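Local coordinates for protein N2152 (Neocallimastix frontalis, PDB 5U22) that probably hydrolyses glycosidic bonds of rare arabinosyl substrates as a polyspecific family 39 glycoside hydrolase of a rumen anaerobic fungus, at residues A[195-200]-A[208-213]; A[226-231]-A[238-243]. All coordinates share one frame; numbering follows the deposited sequence.

Interactions 1 and 2 are consecutive helix-to-strand contacts on the outer wall of the TIM barrel, their centres about 9 Å apart. Each seats the helix of one beta-alpha-beta unit against the strand that follows it, and strands 209-212 and 242-247 are parallel neighbours, with Ile210 N 2.9 Å from Pro241 O. Interaction 1 is small, wholly buried and apolar, resting on a single isoleucine methyl. Interaction 2 buries more surface and runs from the same hydrophobic layer, at Tyr228 and Ile242, out to charged, more exposed side chains, a water and a bound ethanediol. Tyr228 also packs on Leu197 and Ile210, joining the two contacts.

Interaction 1 (A[195-200]-A[208-213]); sequences NFLQFS and DIIAWH
At the edge of the Phe196 ring, near its plane, sits the CD1 methyl of Ile210, 4.3 Å from CE2; one face of the same ring carries Ser200 OG, 3.2 Å above the plane and displaced toward the rim, and Trp164 meets the ring edge-to-face. The contact closes a beta-alpha-beta crossover of the TIM barrel, in which helix 190-202 leads from strand 180-185 to its parallel neighbour 209-212. Only 72 Å² is buried between the two segments, because the helix and strand touch through three side chains. With CG1 anti to the backbone N (chi1 -164°) and the chain then turned at chi2, Ile210 extends CD1 to the helix, where it also meets Leu197 CD2 at 4.2 Å. One methyl thus bridges successive helix residues. Pro183 of the preceding strand packs against both Phe196 and Ile210, while Tyr228 of helix 221-235 covers Leu197 and Ile210 from the next unit. The buried hydroxyl of Ser200 is satisfied within the helix: OG donates to Phe196 O at 2.9 Å, tilted 30° from the carbonyl plane, and Ser200 N reaches that oxygen from the opposite face.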
loop_
_atom_site.group_PDB
_atom_site.type_symbol
_atom_site.label_atom_id
_atom_site.label_comp_id
_atom_site.label_asym_id
_atom_site.label_seq_id
_atom_site.Cartn_x
_atom_site.Cartn_y
_atom_site.Cartn_z
ATOM N N ASN A 195 -20.422 -6.878 11.471
ATOM C CA ASN A 195 -20.466 -7.307 12.871
ATOM C C ASN A 195 -19.449 -6.533 13.702
ATOM O O ASN A 195 -19.747 -6.071 14.807
ATOM C CB ASN A 195 -20.219 -8.810 12.970
ATOM C CG ASN A 195 -21.511 -9.636 12.871
ATOM O OD1 ASN A 195 -22.542 -9.271 13.449
ATOM N ND2 ASN A 195 -21.452 -10.761 12.163
ATOM N N PHE A 196 -18.244 -6.346 13.171
ATOM C CA PHE A 196 -17.226 -5.603 13.903
ATOM C C PHE A 196 -17.593 -4.130 14.040
ATOM O O PHE A 196 -17.386 -3.529 15.102
ATOM C CB PHE A 196 -15.867 -5.732 13.221
ATOM C CG PHE A 196 -14.835 -4.828 13.817
ATOM C CD1 PHE A 196 -14.275 -5.133 15.043
ATOM C CD2 PHE A 196 -14.443 -3.664 13.173
ATOM C CE1 PHE A 196 -13.328 -4.309 15.617
ATOM C CE2 PHE A 196 -13.498 -2.830 13.745
ATOM C CZ PHE A 196 -12.942 -3.155 14.968
ATOM N N LEU A 197 -18.085 -3.514 12.963
ATOM C CA LEU A 197 -18.468 -2.109 13.044
ATOM C C LEU A 197 -19.639 -1.907 13.997
ATOM O O LEU A 197 -19.664 -0.935 14.764
ATOM C CB LEU A 197 -18.825 -1.580 11.654
ATOM C CG LEU A 197 -17.625 -1.492 10.718
ATOM C CD1 LEU A 197 -18.085 -1.066 9.327
ATOM C CD2 LEU A 197 -16.605 -0.521 11.281
ATOM N N GLN A 198 -20.636 -2.791 13.936
ATOM C CA GLN A 198 -21.771 -2.673 14.845
ATOM C C GLN A 198 -21.321 -2.803 16.298
ATOM O O GLN A 198 -21.718 -2.009 17.159
ATOM C CB GLN A 198 -22.828 -3.718 14.501
ATOM C CG GLN A 198 -23.664 -3.353 13.276
ATOM C CD GLN A 198 -24.704 -4.410 12.941
ATOM O OE1 GLN A 198 -24.478 -5.601 13.133
ATOM N NE2 GLN A 198 -25.842 -3.977 12.413
ATOM N N PHE A 199 -20.480 -3.797 16.583
ATOM C CA PHE A 199 -19.931 -3.956 17.925
ATOM C C PHE A 199 -19.165 -2.715 18.362
ATOM O O PHE A 199 -19.318 -2.241 19.496
ATOM C CB PHE A 199 -19.018 -5.185 17.975
ATOM C CG PHE A 199 -18.247 -5.304 19.259
ATOM C CD1 PHE A 199 -18.800 -5.951 20.355
ATOM C CD2 PHE A 199 -16.983 -4.745 19.385
ATOM C CE1 PHE A 199 -18.098 -6.058 21.549
ATOM C CE2 PHE A 199 -16.275 -4.837 20.577
ATOM C CZ PHE A 199 -16.832 -5.491 21.663
ATOM N N SER A 200 -18.335 -2.168 17.467
ATOM C CA SER A 200 -17.414 -1.115 17.861
ATOM C C SER A 200 -18.116 0.230 18.005
ATOM O O SER A 200 -17.761 1.024 18.882
ATOM C CB SER A 200 -16.270 -1.028 16.854
ATOM O OG SER A 200 -15.483 -2.203 16.914
ATOM N N ASP A 208 -9.618 4.398 14.678
ATOM C CA ASP A 208 -9.436 5.644 13.942
ATOM C C ASP A 208 -9.126 5.385 12.478
ATOM O O ASP A 208 -9.505 6.183 11.612
ATOM C CB ASP A 208 -8.318 6.454 14.568
ATOM C CG ASP A 208 -8.572 6.731 16.010
ATOM O OD1 ASP A 208 -9.690 7.200 16.317
ATOM O OD2 ASP A 208 -7.678 6.445 16.827
ATOM N N ILE A 209 -8.425 4.291 12.193
ATOM C CA ILE A 209 -8.050 3.896 10.842
ATOM C C ILE A 209 -8.485 2.445 10.673
ATOM O O ILE A 209 -8.063 1.575 11.450
ATOM C CB ILE A 209 -6.535 4.040 10.597
ATOM C CG1 ILE A 209 -6.038 5.428 11.028
ATOM C CG2 ILE A 209 -6.207 3.789 9.126
ATOM C CD1 ILE A 209 -4.510 5.570 11.044
ATOM N N ILE A 210 -9.341 2.187 9.680
ATOM C CA ILE A 210 -9.850 0.842 9.429
ATOM C C ILE A 210 -8.810 0.070 8.629
ATOM O O ILE A 210 -8.184 0.609 7.711
ATOM C CB ILE A 210 -11.206 0.902 8.699
ATOM C CG1 ILE A 210 -11.941 -0.440 8.769
ATOM C CG2 ILE A 210 -11.039 1.345 7.242
ATOM C CD1 ILE A 210 -12.523 -0.728 10.158
ATOM N N ALA A 211 -8.601 -1.195 8.983
ATOM C CA ALA A 211 -7.531 -1.978 8.387
ATOM C C ALA A 211 -8.030 -3.364 8.015
ATOM O O ALA A 211 -8.712 -4.022 8.807
ATOM C CB ALA A 211 -6.347 -2.128 9.362
ATOM N N TRP A 212 -7.664 -3.808 6.815
ATOM C CA TRP A 212 -7.748 -5.218 6.461
ATOM C C TRP A 212 -6.708 -5.500 5.392
ATOM O O TRP A 212 -6.018 -4.591 4.916
ATOM C CB TRP A 212 -9.151 -5.613 5.988
ATOM C CG TRP A 212 -9.635 -5.049 4.680
ATOM C CD1 TRP A 212 -9.476 -5.602 3.428
ATOM C CD2 TRP A 212 -10.418 -3.859 4.496
ATOM N NE1 TRP A 212 -10.100 -4.809 2.486
ATOM C CE2 TRP A 212 -10.685 -3.738 3.113
ATOM C CE3 TRP A 212 -10.913 -2.879 5.370
ATOM C CZ2 TRP A 212 -11.421 -2.668 2.577
ATOM C CZ3 TRP A 212 -11.657 -1.827 4.845
ATOM C CH2 TRP A 212 -11.904 -1.730 3.456
ATOM N N HIS A 213 -6.607 -6.769 5.011
ATOM C CA HIS A 213 -5.600 -7.231 4.069
ATOM C C HIS A 213 -6.251 -7.629 2.754
ATOM O O HIS A 213 -7.401 -8.075 2.722
ATOM C CB HIS A 213 -4.830 -8.403 4.657
ATOM C CG HIS A 213 -4.099 -8.049 5.911
ATOM N ND1 HIS A 213 -3.568 -8.995 6.762
ATOM C CD2 HIS A 213 -3.817 -6.842 6.461
ATOM C CE1 HIS A 213 -2.990 -8.382 7.780
ATOM N NE2 HIS A 213 -3.133 -7.077 7.626
#

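Interaction 2 (A[226-231]-A[238-243]); sequences RSYRNL and SERPIT. With EDO (1,2-ethanediol), chain E.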
loop_
_atom_site.group_PDB
_atom_site.type_symbol
_atom_site.label_atom_id
_atom_site.label_comp_id
_atom_site.label_asym_id
_atom_site.label_seq_id
_atom_site.Cartn_x
_atom_site.Cartn_y
_atom_site.Cartn_z
ATOM N N ARG A 226 -16.145 -0.415 -1.846
ATOM C CA ARG A 226 -17.530 0.027 -1.998
ATOM C C ARG A 226 -18.414 -0.537 -0.892
ATOM O O ARG A 226 -19.260 0.175 -0.337
ATOM C CB ARG A 226 -18.064 -0.367 -3.379
ATOM C CG ARG A 226 -17.268 0.284 -4.527
ATOM C CD ARG A 226 -17.956 0.101 -5.879
ATOM N NE ARG A 226 -18.141 -1.303 -6.253
ATOM C CZ ARG A 226 -17.274 -2.013 -6.973
ATOM N NH1 ARG A 226 -16.134 -1.467 -7.387
ATOM N NH2 ARG A 226 -17.542 -3.281 -7.271
ATOM N N SER A 227 -18.235 -1.820 -0.565
ATOM C CA SER A 227 -18.972 -2.426 0.538
ATOM C C SER A 227 -18.685 -1.698 1.842
ATOM O O SER A 227 -19.605 -1.328 2.584
ATOM C CB SER A 227 -18.606 -3.909 0.665
ATOM O OG SER A 227 -19.095 -4.445 1.894
ATOM N N TYR A 228 -17.405 -1.445 2.119
ATOM C CA TYR A 228 -17.049 -0.847 3.398
ATOM C C TYR A 228 -17.641 0.556 3.529
ATOM O O TYR A 228 -18.259 0.893 4.547
ATOM C CB TYR A 228 -15.529 -0.833 3.589
ATOM C CG TYR A 228 -15.212 -0.069 4.838
ATOM C CD1 TYR A 228 -15.452 -0.631 6.078
ATOM C CD2 TYR A 228 -14.766 1.245 4.782
ATOM C CE1 TYR A 228 -15.227 0.079 7.234
ATOM C CE2 TYR A 228 -14.541 1.966 5.933
ATOM C CZ TYR A 228 -14.783 1.374 7.156
ATOM O OH TYR A 228 -14.565 2.077 8.310
ATOM N N ARG A 229 -17.497 1.384 2.498
ATOM C CA ARG A 229 -18.033 2.735 2.613
ATOM C C ARG A 229 -19.558 2.736 2.681
ATOM O O ARG A 229 -20.141 3.603 3.341
ATOM C CB ARG A 229 -17.520 3.587 1.454
ATOM C CG ARG A 229 -15.984 3.722 1.473
ATOM C CD ARG A 229 -15.555 5.154 1.667
ATOM N NE ARG A 229 -14.108 5.342 1.844
ATOM C CZ ARG A 229 -13.206 5.386 0.854
ATOM N NH1 ARG A 229 -13.568 5.209 -0.417
ATOM N NH2 ARG A 229 -11.919 5.592 1.138
ATOM N N ASN A 230 -20.220 1.774 2.035
ATOM C CA ASN A 230 -21.667 1.661 2.197
ATOM C C ASN A 230 -22.041 1.224 3.612
ATOM O O ASN A 230 -23.056 1.677 4.155
ATOM C CB ASN A 230 -22.245 0.698 1.168
ATOM C CG ASN A 230 -22.599 1.385 -0.136
ATOM O OD1 ASN A 230 -23.197 2.466 -0.147
ATOM N ND2 ASN A 230 -22.243 0.755 -1.246
ATOM N N LEU A 231 -21.233 0.358 4.231
ATOM C CA LEU A 231 -21.486 -0.011 5.625
ATOM C C LEU A 231 -21.367 1.197 6.552
ATOM O O LEU A 231 -22.201 1.388 7.446
ATOM C CB LEU A 231 -20.524 -1.110 6.077
ATOM C CG LEU A 231 -20.785 -2.558 5.668
ATOM C CD1 LEU A 231 -19.704 -3.469 6.263
ATOM C CD2 LEU A 231 -22.187 -3.011 6.090
ATOM N N SER A 238 -18.973 7.923 10.829
ATOM C CA SER A 238 -18.259 8.911 10.035
ATOM C C SER A 238 -17.076 8.255 9.326
ATOM O O SER A 238 -16.429 7.349 9.862
ATOM C CB SER A 238 -17.795 10.083 10.901
ATOM O OG SER A 238 -17.041 9.643 12.007
ATOM N N GLU A 239 -16.814 8.712 8.103
ATOM C CA GLU A 239 -15.832 8.082 7.230
ATOM C C GLU A 239 -14.467 7.953 7.903
ATOM O O GLU A 239 -13.902 8.938 8.387
ATOM C CB GLU A 239 -15.720 8.902 5.948
ATOM C CG GLU A 239 -15.116 8.168 4.787
ATOM C CD GLU A 239 -14.741 9.092 3.656
ATOM O OE1 GLU A 239 -15.654 9.737 3.102
ATOM O OE2 GLU A 239 -13.537 9.168 3.320
ATOM N N ARG A 240 -13.919 6.701 7.919
ATOM C CA ARG A 240 -12.593 6.397 8.449
ATOM C C ARG A 240 -11.570 6.312 7.319
ATOM O O ARG A 240 -11.891 5.823 6.231
ATOM C CB ARG A 240 -12.592 5.065 9.203
ATOM C CG ARG A 240 -13.512 5.004 10.417
ATOM C CD ARG A 240 -13.274 6.216 11.267
ATOM N NE ARG A 240 -13.555 6.048 12.687
ATOM C CZ ARG A 240 -14.631 6.528 13.299
ATOM N NH1 ARG A 240 -15.572 7.169 12.606
ATOM N NH2 ARG A 240 -14.774 6.365 14.606
ATOM N N PRO A 241 -10.336 6.770 7.555
ATOM C CA PRO A 241 -9.239 6.441 6.632
ATOM C C PRO A 241 -9.055 4.937 6.569
ATOM O O PRO A 241 -9.212 4.236 7.572
ATOM C CB PRO A 241 -8.010 7.108 7.266
ATOM C CG PRO A 241 -8.545 8.074 8.273
ATOM C CD PRO A 241 -9.882 7.562 8.709
ATOM N N ILE A 242 -8.688 4.449 5.383
ATOM C CA ILE A 242 -8.509 3.024 5.128
ATOM C C ILE A 242 -7.024 2.728 4.986
ATOM O O ILE A 242 -6.324 3.401 4.222
ATOM C CB ILE A 242 -9.255 2.584 3.858
ATOM C CG1 ILE A 242 -10.754 2.837 3.997
ATOM C CG2 ILE A 242 -8.956 1.118 3.544
ATOM C CD1 ILE A 242 -11.509 2.630 2.698
ATOM N N THR A 243 -6.551 1.700 5.688
ATOM C CA THR A 243 -5.204 1.193 5.476
ATOM C C THR A 243 -5.272 -0.282 5.090
ATOM O O THR A 243 -5.765 -1.114 5.858
ATOM C CB THR A 243 -4.312 1.432 6.705
ATOM O OG1 THR A 243 -2.994 0.968 6.416
ATOM C CG2 THR A 243 -4.808 0.736 7.966
HETATM C C1 EDO E . -18.038 8.486 15.563
HETATM O O1 EDO E . -16.656 8.855 15.608
HETATM C C2 EDO E . -18.422 7.863 14.239
HETATM O O2 EDO E . -19.831 7.661 14.168
HETATM O O HOH W 1 -14.057 5.282 4.483
#
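The next beta-alpha-beta unit of the TIM barrel brings helix 221-235 onto strand 242-247 and the loop that leads into it, and Tyr228 and Arg229 make the contact from the helix side. CG of Tyr228 is anti to the backbone N (chi1 173°), which places CD2 4.1 Å from Ile242 CD1 and OH 3.7 Å from Arg240 CB and 3.8 Å from its CG. The same isoleucine methyl lies over one face of the Arg229 guanidinium, 3.4 Å from NH2, whose N-H bonds to Tyr271 O. Glu239 OE2 stands well out of that guanidinium plane, so its attraction to Arg229 is probably one of charge alone. Beyond the tyrosine, the Arg240 chain bends at chi2 and leads away from the helix, its guanidinium plane 80° from the Tyr228 ring. There NH1 donates to Ser238 O at 2.9 Å, NE to Pro207 O, and NH2 to an ethanediol probably left by crystallisation. Shortening Arg240 to an alanine would probably leave the carbonyls of Ser238 and Pro207 without these donors and the Tyr228 hydroxyl without its CG neighbour. A water lying in the Arg229 guanidinium plane joins the segments, accepting from NE at 2.6 Å and donating to Arg240 O at 2.8 Å.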